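Local coordinates for protein DJ-1 homolog D (Arabidopsis thaliana, PDB 4OGG) that belongs to the DJ-1/PfpI family of the glutaminase amidotransferase-like clan, carrying two such domains in one chain and assembling with other copies of itself, at residues Gly88-Pro91 with Glu92-Leu96; Cys161-Gly165 with Ser166-Ala170; Glu178-Gln181 with Leu182-Ala186; Ile316-Ala320 with Gly321-Gly325; Pro332-Lys335 with Leu336-Leu340. All coordinates share one frame; numbering follows the deposited sequence.

Interaction 1 (Gly88-Pro91 with Glu92-Leu96); sequences GRAP and EYLAL
Where helix 90-94 starts, G88 to P91 meet E92 to A95 mainly through main-chain oxygens, an example of how a helix's first carbonyls organise the residues one turn on. G88 comes first and reaches across by water: water 1 donates to its O and accepts from E92 N. R89 O lies 3.4 Å from E92 CG and also approaches the edge of the Y93 ring. Water 2 joins R89 O, R89 NH1 and E92 OE1, bridging two opposite charges whose nearest atoms, NH1 and OE1, stand 4.9 Å apart. A90 O then receives L94 N at 2.9 Å, nearly in line with the C=O bond, and Y93 N more weakly at 3.1 Å. A90 CB meets L94 CD1 at 3.9 Å and Y93 CE2 at 4.1 Å. With chi1 at 89°, Y93 CG sits between its own N and carbonyl carbon, which folds the ring back along A90, while L94 CG lies over the centre of one ring face. P91 O closes the walk by accepting A95 N at 2.8 Å.

The polar ends have partners beyond this turn: R89 pairs with E60 and lies against Y12 in a cation-pi contact, E92 bonds Y251 and H312 of the second subunit, and Y93 OH bonds D11 and Q249 of the second subunit. G88 N bonds the carboxy(hydroxy)methyl-modified cysteine at position 118. The arrangement is a first helical turn at a subunit interface, beside the modified-cysteine site of a DJ-1/PfpI domain.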
loop_
_atom_site.group_PDB
_atom_site.type_symbol
_atom_site.label_atom_id
_atom_site.label_comp_id
_atom_site.label_asym_id
_atom_site.label_seq_id
_atom_site.Cartn_x
_atom_site.Cartn_y
_atom_site.Cartn_z
ATOM N N GLY C 88 3.646 1.720 -20.162
ATOM C CA GLY C 88 3.023 1.114 -19.001
ATOM C C GLY C 88 2.700 -0.332 -19.316
ATOM O O GLY C 88 3.322 -0.918 -20.208
ATOM N N ARG C 89 1.738 -0.916 -18.599
ATOM C CA ARG C 89 1.353 -2.304 -18.840
ATOM C C ARG C 89 0.135 -2.449 -19.752
ATOM O O ARG C 89 -0.325 -3.560 -20.016
ATOM C CB ARG C 89 1.093 -3.044 -17.518
ATOM C CG ARG C 89 2.364 -3.440 -16.779
ATOM C CD ARG C 89 2.113 -4.465 -15.671
ATOM N NE ARG C 89 1.298 -3.953 -14.567
ATOM C CZ ARG C 89 -0.001 -4.193 -14.412
ATOM N NH1 ARG C 89 -0.655 -4.940 -15.296
ATOM N NH2 ARG C 89 -0.642 -3.708 -13.355
ATOM N N ALA C 90 -0.380 -1.330 -20.242
ATOM C CA ALA C 90 -1.526 -1.376 -21.137
ATOM C C ALA C 90 -1.134 -1.906 -22.523
ATOM O O ALA C 90 -1.851 -2.714 -23.108
ATOM C CB ALA C 90 -2.154 0.015 -21.259
ATOM N N PRO C 91 0.019 -1.468 -23.064
ATOM C CA PRO C 91 0.420 -1.949 -24.390
ATOM C C PRO C 91 0.419 -3.462 -24.606
ATOM O O PRO C 91 -0.031 -3.937 -25.649
ATOM C CB PRO C 91 1.806 -1.338 -24.568
ATOM C CG PRO C 91 1.664 -0.019 -23.862
ATOM C CD PRO C 91 0.946 -0.426 -22.586
ATOM N N GLU C 92 0.905 -4.230 -23.636
ATOM C CA GLU C 92 0.950 -5.669 -23.843
ATOM C C GLU C 92 -0.418 -6.280 -24.119
ATOM O O GLU C 92 -0.517 -7.215 -24.915
ATOM C CB GLU C 92 1.627 -6.388 -22.668
ATOM C CG GLU C 92 0.862 -6.396 -21.358
ATOM C CD GLU C 92 1.475 -7.357 -20.347
ATOM O OE1 GLU C 92 0.985 -7.419 -19.202
ATOM O OE2 GLU C 92 2.445 -8.061 -20.703
ATOM N N TYR C 93 -1.472 -5.757 -23.494
ATOM C CA TYR C 93 -2.797 -6.322 -23.742
ATOM C C TYR C 93 -3.489 -5.600 -24.895
ATOM O O TYR C 93 -4.294 -6.197 -25.612
ATOM C CB TYR C 93 -3.653 -6.317 -22.460
ATOM C CG TYR C 93 -4.480 -5.078 -22.176
ATOM C CD1 TYR C 93 -5.691 -4.855 -22.834
ATOM C CD2 TYR C 93 -4.087 -4.164 -21.198
ATOM C CE1 TYR C 93 -6.493 -3.760 -22.519
ATOM C CE2 TYR C 93 -4.879 -3.063 -20.875
ATOM C CZ TYR C 93 -6.084 -2.868 -21.538
ATOM O OH TYR C 93 -6.885 -1.796 -21.207
ATOM N N LEU C 94 -3.166 -4.323 -25.087
ATOM C CA LEU C 94 -3.744 -3.564 -26.194
ATOM C C LEU C 94 -3.224 -4.137 -27.517
ATOM O O LEU C 94 -3.938 -4.157 -28.520
ATOM C CB LEU C 94 -3.356 -2.082 -26.094
ATOM C CG LEU C 94 -3.981 -1.264 -24.960
ATOM C CD1 LEU C 94 -3.417 0.149 -24.962
ATOM C CD2 LEU C 94 -5.496 -1.226 -25.136
ATOM N N ALA C 95 -1.974 -4.598 -27.506
ATOM C CA ALA C 95 -1.336 -5.168 -28.691
ATOM C C ALA C 95 -2.029 -6.439 -29.172
ATOM O O ALA C 95 -1.866 -6.840 -30.326
ATOM C CB ALA C 95 0.139 -5.460 -28.401
ATOM N N LEU C 96 -2.790 -7.071 -28.282
ATOM C CA LEU C 96 -3.511 -8.297 -28.613
ATOM C C LEU C 96 -4.986 -8.027 -28.885
ATOM O O LEU C 96 -5.780 -8.956 -29.040
ATOM C CB LEU C 96 -3.376 -9.318 -27.478
ATOM C CG LEU C 96 -2.219 -10.318 -27.570
ATOM C CD1 LEU C 96 -2.442 -11.230 -28.771
ATOM C CD2 LEU C 96 -0.892 -9.591 -27.691
HETATM O O HOH W 1 2.997 -3.284 -21.758
HETATM O O HOH W 2 -0.735 -5.805 -18.373
#

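Interaction 2 (Cys161-Gly165 with Ser166-Ala170); sequences CVVDG and SLITA
S166 follows G165 in the turn of a beta hairpin, strands 161-164 and 167-170 running antiparallel at 164° with their axes 4.7 Å apart. The turn, type II', spans D164 to L167, and G165 takes the positive phi that this class places at its second position. S166 takes the third position and turns its hydroxyl away to G111 O. L167 N closes the turn on D164 O at 2.9 Å, coming from above the carbonyl plane, whereas the return bond from D164 N to L167 O is 3.0 Å long and only modestly tilted. This is a hydrogen-bonded pair, and next comes a non-hydrogen-bonded one: I168 opposite V163. Here CG1 of I168 and CG1 of V163 are 4.4 Å apart, a loose apolar touch on the face that helix 176-186 covers with L182.

T169 restores the two-bond pattern with V162. V162 N gives to T169 O at 2.8 Å, and T169 N to V162 O at 2.9 Å and almost straight, both donors lying in the carbonyl plane. The T169 hydroxyl, placed by chi1 of 53° between its own N and carbonyl carbon, faces V162 CB from 3.7 Å and is bonded to T136 N. Strand 167-170 also bonds through its other edge to strand 114-116, so the hairpin ends the six-stranded sheet. A170, back on the face of I168, completes the register with C161, whose SG stops 4.0 Å from A170 CB.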
loop_
_atom_site.group_PDB
_atom_site.type_symbol
_atom_site.label_atom_id
_atom_site.label_comp_id
_atom_site.label_asym_id
_atom_site.label_seq_id
_atom_site.Cartn_x
_atom_site.Cartn_y
_atom_site.Cartn_z
ATOM N N CYS C 161 15.607 9.569 -27.767
ATOM C CA CYS C 161 14.477 9.636 -28.693
ATOM C C CYS C 161 15.015 9.343 -30.088
ATOM O O CYS C 161 16.140 9.720 -30.419
ATOM C CB CYS C 161 13.832 11.024 -28.693
ATOM S SG CYS C 161 12.920 11.434 -27.202
ATOM N N VAL C 162 14.212 8.673 -30.905
ATOM C CA VAL C 162 14.616 8.337 -32.263
ATOM C C VAL C 162 13.495 8.719 -33.216
ATOM O O VAL C 162 12.324 8.727 -32.836
ATOM C CB VAL C 162 14.908 6.824 -32.403
ATOM C CG1 VAL C 162 15.115 6.459 -33.862
ATOM C CG2 VAL C 162 16.142 6.460 -31.593
ATOM N N VAL C 163 13.857 9.053 -34.449
ATOM C CA VAL C 163 12.866 9.430 -35.442
ATOM C C VAL C 163 13.112 8.718 -36.767
ATOM O O VAL C 163 14.252 8.523 -37.186
ATOM C CB VAL C 163 12.876 10.953 -35.701
ATOM C CG1 VAL C 163 11.755 11.325 -36.661
ATOM C CG2 VAL C 163 12.723 11.708 -34.393
ATOM N N ASP C 164 12.026 8.311 -37.410
ATOM C CA ASP C 164 12.093 7.657 -38.709
ATOM C C ASP C 164 10.870 8.183 -39.431
ATOM O O ASP C 164 9.750 7.744 -39.166
ATOM C CB ASP C 164 12.018 6.133 -38.572
ATOM C CG ASP C 164 12.238 5.420 -39.901
ATOM O OD1 ASP C 164 11.428 5.623 -40.829
ATOM O OD2 ASP C 164 13.226 4.666 -40.021
ATOM N N GLY C 165 11.081 9.141 -40.329
ATOM C CA GLY C 165 9.960 9.724 -41.037
ATOM C C GLY C 165 9.094 10.427 -40.011
ATOM O O GLY C 165 9.567 11.311 -39.294
ATOM N N SER C 166 7.832 10.021 -39.924
ATOM C CA SER C 166 6.909 10.619 -38.970
ATOM C C SER C 166 6.762 9.766 -37.707
ATOM O O SER C 166 5.954 10.086 -36.836
ATOM C CB SER C 166 5.535 10.817 -39.620
ATOM O OG SER C 166 4.943 9.570 -39.948
ATOM N N LEU C 167 7.540 8.688 -37.610
ATOM C CA LEU C 167 7.491 7.811 -36.440
ATOM C C LEU C 167 8.493 8.267 -35.390
ATOM O O LEU C 167 9.704 8.183 -35.592
ATOM C CB LEU C 167 7.790 6.358 -36.826
ATOM C CG LEU C 167 7.914 5.390 -35.641
ATOM C CD1 LEU C 167 6.606 5.338 -34.867
ATOM C CD2 LEU C 167 8.295 4.005 -36.143
ATOM N N ILE C 168 7.972 8.742 -34.263
ATOM C CA ILE C 168 8.797 9.239 -33.167
ATOM C C ILE C 168 8.733 8.273 -31.986
ATOM O O ILE C 168 7.649 7.949 -31.503
ATOM C CB ILE C 168 8.292 10.627 -32.726
ATOM C CG1 ILE C 168 8.287 11.567 -33.936
ATOM C CG2 ILE C 168 9.164 11.183 -31.603
ATOM C CD1 ILE C 168 7.551 12.870 -33.711
ATOM N N THR C 169 9.889 7.811 -31.519
ATOM C CA THR C 169 9.910 6.876 -30.398
ATOM C C THR C 169 10.827 7.301 -29.259
ATOM O O THR C 169 11.861 7.929 -29.481
ATOM C CB THR C 169 10.326 5.469 -30.862
ATOM O OG1 THR C 169 11.559 5.546 -31.592
ATOM C CG2 THR C 169 9.244 4.864 -31.756
ATOM N N ALA C 170 10.428 6.958 -28.035
ATOM C CA ALA C 170 11.204 7.273 -26.841
ATOM C C ALA C 170 11.269 6.030 -25.957
ATOM O O ALA C 170 10.474 5.101 -26.118
ATOM C CB ALA C 170 10.572 8.438 -26.086
#

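Interaction 3 (Glu178-Gln181 with Leu182-Ala186); sequences EFIQ and LFVKA
Contacts of i to i+4 type along helix 176-186 link E178 with L182, I180 with V184 and Q181 with K185, where the helix lies on one face of the six-stranded sheet of the first DJ-1/PfpI domain. The backbone carries them through successive bonds: L182 N to E178 O, F183 N to F179 O, V184 N to I180 O and K185 N to Q181 O, the second being the longest at 3.2 Å. E178 and L182 run side by side. A chi1 of 174° lays the extended glutamate chain alongside the leucine, E178 CG touching L182 CD1 at 3.5 Å, and the leucine CG drops to 3.1 Å from E178 O.

A helix that follows strand 167-170 and covers the sheet belongs to the alpha/beta architecture of the family. F179 packs on A170 and L182 on V163 of the hairpin strands, while I180 meets V20 and A24 of the adjoining helix 15-27.

Q181 and K185 lie side by side and extend in the same direction. The weak bond from K185 NZ to Q181 OE1 is 3.4 Å long, and water 3 supports it by donating to OE1 at 2.7 Å while accepting from NZ at 3.2 Å. Q181 NE2 is bonded to A220 O of the second domain. I180 CG2 and V184 CG2, both on buried residues, meet at 4.2 Å.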
loop_
_atom_site.group_PDB
_atom_site.type_symbol
_atom_site.label_atom_id
_atom_site.label_comp_id
_atom_site.label_asym_id
_atom_site.label_seq_id
_atom_site.Cartn_x
_atom_site.Cartn_y
_atom_site.Cartn_z
ATOM N N GLU C 178 12.000 16.056 -25.470
ATOM C CA GLU C 178 12.319 15.926 -26.889
ATOM C C GLU C 178 11.238 15.130 -27.623
ATOM O O GLU C 178 10.932 15.405 -28.780
ATOM C CB GLU C 178 13.685 15.254 -27.065
ATOM C CG GLU C 178 14.026 14.938 -28.515
ATOM C CD GLU C 178 15.421 14.366 -28.693
ATOM O OE1 GLU C 178 15.972 13.797 -27.726
ATOM O OE2 GLU C 178 15.964 14.475 -29.812
ATOM N N PHE C 179 10.660 14.153 -26.929
ATOM C CA PHE C 179 9.601 13.307 -27.479
ATOM C C PHE C 179 8.446 14.188 -27.939
ATOM O O PHE C 179 8.013 14.134 -29.092
ATOM C CB PHE C 179 9.121 12.341 -26.390
ATOM C CG PHE C 179 8.014 11.406 -26.822
ATOM C CD1 PHE C 179 8.219 10.469 -27.829
ATOM C CD2 PHE C 179 6.790 11.414 -26.156
ATOM C CE1 PHE C 179 7.220 9.542 -28.164
ATOM C CE2 PHE C 179 5.784 10.498 -26.480
ATOM C CZ PHE C 179 5.999 9.557 -27.486
ATOM N N ILE C 180 7.957 15.010 -27.021
ATOM C CA ILE C 180 6.848 15.904 -27.303
ATOM C C ILE C 180 7.231 16.980 -28.322
ATOM O O ILE C 180 6.441 17.312 -29.209
ATOM C CB ILE C 180 6.346 16.551 -25.989
ATOM C CG1 ILE C 180 5.763 15.457 -25.087
ATOM C CG2 ILE C 180 5.320 17.637 -26.287
ATOM C CD1 ILE C 180 5.381 15.917 -23.691
ATOM N N GLN C 181 8.442 17.518 -28.211
ATOM C CA GLN C 181 8.876 18.552 -29.149
ATOM C C GLN C 181 8.893 18.020 -30.581
ATOM O O GLN C 181 8.419 18.682 -31.507
ATOM C CB GLN C 181 10.271 19.065 -28.781
ATOM C CG GLN C 181 10.625 20.379 -29.463
ATOM C CD GLN C 181 12.030 20.845 -29.141
ATOM O OE1 GLN C 181 12.997 20.412 -29.767
ATOM N NE2 GLN C 181 12.151 21.728 -28.154
ATOM N N LEU C 182 9.432 16.820 -30.758
ATOM C CA LEU C 182 9.512 16.205 -32.077
ATOM C C LEU C 182 8.126 15.944 -32.653
ATOM O O LEU C 182 7.908 16.076 -33.859
ATOM C CB LEU C 182 10.295 14.893 -31.996
ATOM C CG LEU C 182 11.800 15.024 -31.753
ATOM C CD1 LEU C 182 12.380 13.684 -31.353
ATOM C CD2 LEU C 182 12.476 15.559 -33.017
ATOM N N PHE C 183 7.190 15.580 -31.782
ATOM C CA PHE C 183 5.823 15.295 -32.202
ATOM C C PHE C 183 5.154 16.588 -32.651
ATOM O O PHE C 183 4.475 16.622 -33.677
ATOM C CB PHE C 183 5.046 14.659 -31.045
ATOM C CG PHE C 183 3.673 14.169 -31.422
ATOM C CD1 PHE C 183 3.509 13.212 -32.422
ATOM C CD2 PHE C 183 2.548 14.637 -30.752
ATOM C CE1 PHE C 183 2.239 12.727 -32.744
ATOM C CE2 PHE C 183 1.274 14.159 -31.067
ATOM C CZ PHE C 183 1.121 13.202 -32.063
ATOM N N VAL C 184 5.358 17.650 -31.881
ATOM C CA VAL C 184 4.788 18.949 -32.212
ATOM C C VAL C 184 5.320 19.396 -33.572
ATOM O O VAL C 184 4.565 19.877 -34.421
ATOM C CB VAL C 184 5.154 19.999 -31.142
ATOM C CG1 VAL C 184 4.798 21.403 -31.631
ATOM C CG2 VAL C 184 4.402 19.697 -29.855
ATOM N N LYS C 185 6.623 19.231 -33.775
ATOM C CA LYS C 185 7.248 19.615 -35.036
ATOM C C LYS C 185 6.698 18.771 -36.178
ATOM O O LYS C 185 6.475 19.268 -37.284
ATOM C CB LYS C 185 8.766 19.452 -34.942
ATOM C CG LYS C 185 9.428 20.503 -34.069
ATOM C CD LYS C 185 10.924 20.297 -33.994
ATOM C CE LYS C 185 11.583 21.382 -33.165
ATOM N NZ LYS C 185 13.051 21.154 -33.035
ATOM N N ALA C 186 6.472 17.492 -35.897
ATOM C CA ALA C 186 5.938 16.567 -36.886
ATOM C C ALA C 186 4.541 17.008 -37.311
ATOM O O ALA C 186 4.138 16.801 -38.456
ATOM C CB ALA C 186 5.891 15.163 -36.310
HETATM O O HOH W 3 12.957 18.370 -31.470
#

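Interaction 4 (Ile316-Ala320 with Gly321-Gly325); sequences ILAAA and GVLKG
L317 CB is the apolar centre, meeting L323 CG at 3.8 Å and V322 CG2 at 3.9 Å. The two leucine side chains cross at about a right angle, so that L323 lies over the root of L317 and its branches divide: CD2 stays by L317 CB, while CD1 reaches A318 CB at 3.8 Å and sits close to the A318 backbone. V322 straddles the helix end with its two methyls. CG2, held between its own N and carbonyl carbon, faces L317, and CG1 meets A320 CB at 4.0 Å. Beyond this cluster, L317 packs on V297 and I278 and also on L360, which L323 touches too, so the apolar patch joins the domain's interior beside strands 275-278 and 360-362.

Further out come the main-chain bonds that stop the helix. V322 N reaches back five residues to L317 O over 3.3 Å, with an N-H...O angle of 154°. G321 N bonds A318 O at 3.0 Å from well above the carbonyl plane. A318 O has a second partner in water 4, which donates to it and accepts from L323 N, tying the turn to the next residue. At the polar rim the K324 chain folds back and its NZ sits on a lone pair of G321 O at 2.7 Å. G321, at phi 69°, reverses the chain. Its positive phi, the two bonds back into the last turn and the apolar pair L317 with V322 bracketing them make this a Schellman motif, the C-terminal cap of helix 314-320.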
loop_
_atom_site.group_PDB
_atom_site.type_symbol
_atom_site.label_atom_id
_atom_site.label_comp_id
_atom_site.label_asym_id
_atom_site.label_seq_id
_atom_site.Cartn_x
_atom_site.Cartn_y
_atom_site.Cartn_z
ATOM N N ILE C 316 2.552 29.568 -0.338
ATOM C CA ILE C 316 3.847 30.236 -0.270
ATOM C C ILE C 316 3.711 31.721 -0.599
ATOM O O ILE C 316 4.318 32.571 0.058
ATOM C CB ILE C 316 4.852 29.588 -1.247
ATOM C CG1 ILE C 316 5.086 28.127 -0.855
ATOM C CG2 ILE C 316 6.166 30.356 -1.230
ATOM C CD1 ILE C 316 5.908 27.346 -1.865
ATOM N N LEU C 317 2.911 32.029 -1.614
ATOM C CA LEU C 317 2.694 33.413 -2.020
ATOM C C LEU C 317 2.024 34.187 -0.889
ATOM O O LEU C 317 2.385 35.328 -0.600
ATOM C CB LEU C 317 1.816 33.467 -3.274
ATOM C CG LEU C 317 2.327 32.702 -4.500
ATOM C CD1 LEU C 317 1.424 33.000 -5.689
ATOM C CD2 LEU C 317 3.756 33.107 -4.813
ATOM N N ALA C 318 1.045 33.551 -0.253
ATOM C CA ALA C 318 0.324 34.164 0.854
ATOM C C ALA C 318 1.277 34.459 2.008
ATOM O O ALA C 318 1.230 35.536 2.607
ATOM C CB ALA C 318 -0.795 33.238 1.319
ATOM N N ALA C 319 2.145 33.501 2.316
ATOM C CA ALA C 319 3.101 33.665 3.404
ATOM C C ALA C 319 4.113 34.759 3.073
ATOM O O ALA C 319 4.631 35.435 3.966
ATOM C CB ALA C 319 3.821 32.344 3.670
ATOM N N ALA C 320 4.391 34.927 1.784
ATOM C CA ALA C 320 5.339 35.935 1.328
ATOM C C ALA C 320 4.703 37.321 1.331
ATOM O O ALA C 320 5.390 38.327 1.158
ATOM C CB ALA C 320 5.831 35.589 -0.070
ATOM N N GLY C 321 3.388 37.361 1.521
ATOM C CA GLY C 321 2.673 38.624 1.549
ATOM C C GLY C 321 2.608 39.316 0.201
ATOM O O GLY C 321 2.360 40.522 0.124
ATOM N N VAL C 322 2.821 38.554 -0.867
ATOM C CA VAL C 322 2.797 39.112 -2.213
ATOM C C VAL C 322 1.430 39.009 -2.884
ATOM O O VAL C 322 1.306 39.249 -4.084
ATOM C CB VAL C 322 3.843 38.418 -3.112
ATOM C CG1 VAL C 322 5.235 38.631 -2.543
ATOM C CG2 VAL C 322 3.537 36.929 -3.215
ATOM N N LEU C 323 0.404 38.662 -2.112
ATOM C CA LEU C 323 -0.940 38.534 -2.664
ATOM C C LEU C 323 -1.828 39.741 -2.386
ATOM O O LEU C 323 -2.953 39.818 -2.883
ATOM C CB LEU C 323 -1.616 37.269 -2.126
ATOM C CG LEU C 323 -1.027 35.935 -2.595
ATOM C CD1 LEU C 323 -1.803 34.790 -1.967
ATOM C CD2 LEU C 323 -1.086 35.847 -4.115
ATOM N N LYS C 324 -1.330 40.684 -1.594
ATOM C CA LYS C 324 -2.110 41.873 -1.275
ATOM C C LYS C 324 -2.470 42.657 -2.531
ATOM O O LYS C 324 -1.595 43.054 -3.299
ATOM C CB LYS C 324 -1.346 42.775 -0.303
ATOM C CG LYS C 324 -1.358 42.276 1.135
ATOM C CD LYS C 324 -0.714 43.279 2.081
ATOM C CE LYS C 324 0.788 43.367 1.861
ATOM N NZ LYS C 324 1.452 42.069 2.158
ATOM N N GLY C 325 -3.767 42.866 -2.735
ATOM C CA GLY C 325 -4.229 43.606 -3.893
ATOM C C GLY C 325 -4.105 42.854 -5.204
ATOM O O GLY C 325 -4.172 43.454 -6.275
HETATM O O HOH W 4 -0.159 37.562 0.651
#

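Interaction 5 (Pro332-Lys335 with Leu336-Leu340); sequences PAVK and LNVVL
N337 supplies the flat group, a carboxamide whose nitrogen end comes up to V334: ND2 is 3.5 Å from V334 CA and 3.6 Å from V334 CG1. The two side chains meet at a slant. CG of N337 is set anti to its own carbonyl carbon (chi1 -60°), which swings the amide back toward the start of the helix, and N337 CB lies 3.4 Å from V334 O.

The principle here is gradual helix entry. K335 N bonds P332 O in a first turn, then L336 N reaches A333 O weakly at 3.3 Å. Full i to i+4 bonds follow, from V338 N to V334 O at 3.0 Å and from V339 N to K335 O at 2.9 Å, the latter almost straight with an N-H...O angle of 175°. Side chains repeat this spacing. V334 CG1 and V338 CG2 meet loosely at 4.3 Å, while K335 and V339 lie alongside one another, the lysine CG 3.9 Å from V339 CG2 before its extended chain runs on.

Helix 335-340 and the residues leading into it meet both their own domain and another subunit. V334 packs on H312 and on Q314 and Q315 of helix 314-320, and K335 and V338 on W345 of strand 344-345, whereas A333, K335, N337 and L340 lean on E92, L96, S144 and A147 of the third subunit.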
loop_
_atom_site.group_PDB
_atom_site.type_symbol
_atom_site.label_atom_id
_atom_site.label_comp_id
_atom_site.label_asym_id
_atom_site.label_seq_id
_atom_site.Cartn_x
_atom_site.Cartn_y
_atom_site.Cartn_z
ATOM N N PRO C 332 -9.546 24.984 -3.819
ATOM C CA PRO C 332 -10.670 25.506 -3.037
ATOM C C PRO C 332 -10.354 25.828 -1.577
ATOM O O PRO C 332 -10.606 26.937 -1.110
ATOM C CB PRO C 332 -11.719 24.414 -3.194
ATOM C CG PRO C 332 -11.507 23.998 -4.625
ATOM C CD PRO C 332 -9.993 23.901 -4.715
ATOM N N ALA C 333 -9.788 24.864 -0.860
ATOM C CA ALA C 333 -9.453 25.066 0.546
ATOM C C ALA C 333 -8.481 26.225 0.764
ATOM O O ALA C 333 -8.568 26.941 1.765
ATOM C CB ALA C 333 -8.865 23.780 1.126
ATOM N N VAL C 334 -7.562 26.409 -0.178
ATOM C CA VAL C 334 -6.557 27.461 -0.077
ATOM C C VAL C 334 -7.137 28.871 -0.178
ATOM O O VAL C 334 -6.409 29.860 -0.067
ATOM C CB VAL C 334 -5.458 27.264 -1.153
ATOM C CG1 VAL C 334 -4.299 28.219 -0.912
ATOM C CG2 VAL C 334 -4.964 25.827 -1.114
ATOM N N LYS C 335 -8.448 28.968 -0.386
ATOM C CA LYS C 335 -9.098 30.274 -0.461
ATOM C C LYS C 335 -8.836 31.002 0.852
ATOM O O LYS C 335 -8.641 32.220 0.878
ATOM C CB LYS C 335 -10.608 30.120 -0.668
ATOM C CG LYS C 335 -11.373 31.441 -0.593
ATOM C CD LYS C 335 -12.853 31.266 -0.911
ATOM C CE LYS C 335 -13.599 32.598 -0.829
ATOM N NZ LYS C 335 -15.034 32.461 -1.235
ATOM N N LEU C 336 -8.834 30.239 1.942
ATOM C CA LEU C 336 -8.586 30.787 3.269
ATOM C C LEU C 336 -7.263 31.545 3.266
ATOM O O LEU C 336 -7.193 32.701 3.684
ATOM C CB LEU C 336 -8.532 29.653 4.300
ATOM C CG LEU C 336 -8.052 29.996 5.715
ATOM C CD1 LEU C 336 -8.987 31.020 6.345
ATOM C CD2 LEU C 336 -8.001 28.723 6.560
ATOM N N ASN C 337 -6.220 30.879 2.779
ATOM C CA ASN C 337 -4.881 31.455 2.716
ATOM C C ASN C 337 -4.832 32.701 1.836
ATOM O O ASN C 337 -4.244 33.716 2.215
ATOM C CB ASN C 337 -3.901 30.408 2.184
ATOM C CG ASN C 337 -3.839 29.176 3.063
ATOM O OD1 ASN C 337 -3.127 29.148 4.067
ATOM N ND2 ASN C 337 -4.603 28.153 2.700
ATOM N N VAL C 338 -5.452 32.620 0.664
ATOM C CA VAL C 338 -5.468 33.746 -0.266
ATOM C C VAL C 338 -6.143 34.971 0.343
ATOM O O VAL C 338 -5.574 36.063 0.348
ATOM C CB VAL C 338 -6.199 33.380 -1.578
ATOM C CG1 VAL C 338 -6.179 34.566 -2.535
ATOM C CG2 VAL C 338 -5.542 32.170 -2.217
ATOM N N VAL C 339 -7.359 34.787 0.849
ATOM C CA VAL C 339 -8.105 35.884 1.455
ATOM C C VAL C 339 -7.371 36.437 2.674
ATOM O O VAL C 339 -7.302 37.651 2.868
ATOM C CB VAL C 339 -9.519 35.426 1.875
ATOM C CG1 VAL C 339 -10.265 36.576 2.531
ATOM C CG2 VAL C 339 -10.285 34.929 0.655
ATOM N N LEU C 340 -6.823 35.549 3.498
ATOM C CA LEU C 340 -6.087 35.984 4.679
ATOM C C LEU C 340 -4.843 36.757 4.261
ATOM O O LEU C 340 -4.290 37.531 5.045
ATOM C CB LEU C 340 -5.681 34.783 5.539
ATOM C CG LEU C 340 -6.771 34.151 6.410
ATOM C CD1 LEU C 340 -6.188 32.974 7.183
ATOM C CD2 LEU C 340 -7.325 35.197 7.375
#

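In the fold
Along the chain the five contacts follow one another without overlap, interactions 1 to 3 in the first DJ-1/PfpI domain and interactions 4 and 5 in the second. Interactions 2 and 3 adjoin, centres 9 Å apart, because helix 176-186 lies on the hairpin at the end of the six-stranded sheet; I168 CD1 comes within 3.2 Å of L182 O. Interactions 4 and 5 also touch, A318 CB meeting N337 O at 3.6 Å, with centres 11 Å apart. Interaction 1 stands about 47 Å from interaction 4, centre to centre. Interactions 1 and 5 both touch other subunits: E92 packs on A333 of the second subunit and A333 on E92 of the third, so both domains contribute to contacts between subunits.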